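Local structure of putative DNA-binding protein (Ralstonia eutropha, 3HWU) at residues A[29-32]-A[33-36]. The protein is of unknown function but belongs to the PCC (DUF296) family and may bind DNA. Sequence-based numbering, arbitrary orientation.
Sequences LEQL and ARDE
Over one face of the R34 guanidinium, described in one of its two conformers, lies the backbone carbonyl of E30, its O 3.9 Å above the plane and over the centre, while Q31 OE1 and a water sit at the edge, in the plane. Q31 shows how one amide can serve two neighbours along a helix. Its CG stands anti to the backbone N (chi1 -168°) and the chain then bends at chi2, which lays the carboxamide along the helix surface towards R34 and D35. In this conformer R34 NH2 donates to Q31 OE1 over 2.6 Å in a nearly straight bond (172°), reaching the oxygen from above the carbonyl plane. At the other end of the amide, Q31 NE2 gives a more bent bond of 2.7 Å to D35 OD1, which it meets from above the carboxylate plane. Together the two bonds would restrict rotation of the amide. With R34 so placed, one water joins its NH2 to E30 OE1 and another accepts from Q31 NE2 and R34 NE. L32 CD1 meets E36 CG at 3.9 Å, while E36 OE2 hydrogen-bonds to the Y8 hydroxyl. L29 and A33 turn to the sheet, touching I90 and I81. Side-chain bonds from Q31 to residues three and four places on typify the polar side of an amphipathic helix, here helix 25-35, partly covered by E3 and L4 and packed on the antiparallel sheet of the PCC domain.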
loop_
_atom_site.group_PDB
_atom_site.type_symbol
_atom_site.label_atom_id
_atom_site.label_comp_id
_atom_site.label_asym_id
_atom_site.label_seq_id
_atom_site.Cartn_x
_atom_site.Cartn_y
_atom_site.Cartn_z
ATOM N N LEU A 29 5.952 -4.041 -16.115
ATOM C CA LEU A 29 4.490 -4.108 -15.930
ATOM C C LEU A 29 3.725 -3.937 -17.254
ATOM O O LEU A 29 2.722 -4.618 -17.494
ATOM C CB LEU A 29 4.042 -3.061 -14.915
ATOM C CG LEU A 29 4.337 -3.454 -13.458
ATOM C CD1 LEU A 29 4.270 -2.207 -12.554
ATOM C CD2 LEU A 29 3.376 -4.568 -12.971
ATOM N N GLU A 30 4.201 -3.026 -18.104
ATOM C CA GLU A 30 3.663 -2.923 -19.457
ATOM C C GLU A 30 3.787 -4.234 -20.204
ATOM O O GLU A 30 2.838 -4.669 -20.883
ATOM C CB GLU A 30 4.383 -1.832 -20.234
ATOM C CG GLU A 30 4.120 -0.414 -19.709
ATOM C CD GLU A 30 5.057 0.683 -20.247
ATOM O OE1 GLU A 30 6.046 0.371 -20.928
ATOM O OE2 GLU A 30 4.781 1.864 -19.915
ATOM N N GLN A 31 4.966 -4.866 -20.120
ATOM C CA GLN A 31 5.143 -6.138 -20.805
ATOM C C GLN A 31 4.245 -7.255 -20.234
ATOM O O GLN A 31 3.749 -8.106 -20.992
ATOM C CB GLN A 31 6.626 -6.550 -20.761
ATOM C CG GLN A 31 6.910 -7.725 -21.703
ATOM C CD GLN A 31 6.730 -7.340 -23.141
ATOM O OE1 GLN A 31 7.104 -6.225 -23.551
ATOM N NE2 GLN A 31 6.118 -8.230 -23.926
ATOM N N LEU A 32 4.066 -7.303 -18.912
ATOM C CA LEU A 32 3.140 -8.262 -18.343
ATOM C C LEU A 32 1.714 -8.035 -18.901
ATOM O O LEU A 32 0.991 -8.987 -19.233
ATOM C CB LEU A 32 3.131 -8.122 -16.814
ATOM C CG LEU A 32 2.199 -9.087 -16.067
ATOM C CD1 LEU A 32 2.705 -10.491 -16.033
ATOM C CD2 LEU A 32 1.977 -8.584 -14.615
ATOM N N ALA A 33 1.318 -6.773 -18.968
ATOM C CA ALA A 33 -0.015 -6.439 -19.504
ATOM C C ALA A 33 -0.195 -6.963 -20.933
ATOM O O ALA A 33 -1.244 -7.530 -21.290
ATOM C CB ALA A 33 -0.265 -4.902 -19.424
ATOM N N ARG A 34 0.835 -6.763 -21.754
ATOM C CA ARG A 34 0.791 -7.238 -23.123
ATOM C C ARG A 34 0.882 -8.766 -23.236
ATOM O O ARG A 34 0.139 -9.346 -24.044
ATOM C CB ARG A 34 1.887 -6.570 -23.960
ATOM C CG ARG A 34 1.727 -5.112 -24.301
ATOM C CD ARG A 34 2.784 -4.710 -25.355
ATOM N NE ARG A 34 4.120 -4.763 -24.773
ATOM C CZ ARG A 34 4.685 -3.746 -24.142
ATOM N NH1 ARG A 34 4.052 -2.581 -24.075
ATOM N NH2 ARG A 34 5.886 -3.878 -23.597
ATOM N N ASP A 35 1.754 -9.431 -22.464
ATOM C CA ASP A 35 1.961 -10.884 -22.543
ATOM C C ASP A 35 0.797 -11.676 -21.997
ATOM O O ASP A 35 0.456 -12.746 -22.506
ATOM C CB ASP A 35 3.229 -11.366 -21.812
ATOM C CG ASP A 35 4.519 -10.976 -22.499
ATOM O OD1 ASP A 35 4.482 -10.396 -23.606
ATOM O OD2 ASP A 35 5.586 -11.263 -21.871
ATOM N N GLU A 36 0.168 -11.149 -20.953
ATOM C CA GLU A 36 -0.928 -11.838 -20.306
ATOM C C GLU A 36 -2.278 -11.195 -20.687
ATOM O O GLU A 36 -3.318 -11.607 -20.136
ATOM C CB GLU A 36 -0.742 -11.846 -18.775
ATOM C CG GLU A 36 0.394 -12.734 -18.294
ATOM C CD GLU A 36 0.162 -14.232 -18.472
ATOM O OE1 GLU A 36 -1.007 -14.675 -18.414
ATOM O OE2 GLU A 36 1.164 -14.974 -18.624
HETATM O O HOH W 1 7.066 -1.671 -22.546
HETATM O O HOH W 2 5.785 -6.815 -26.686
#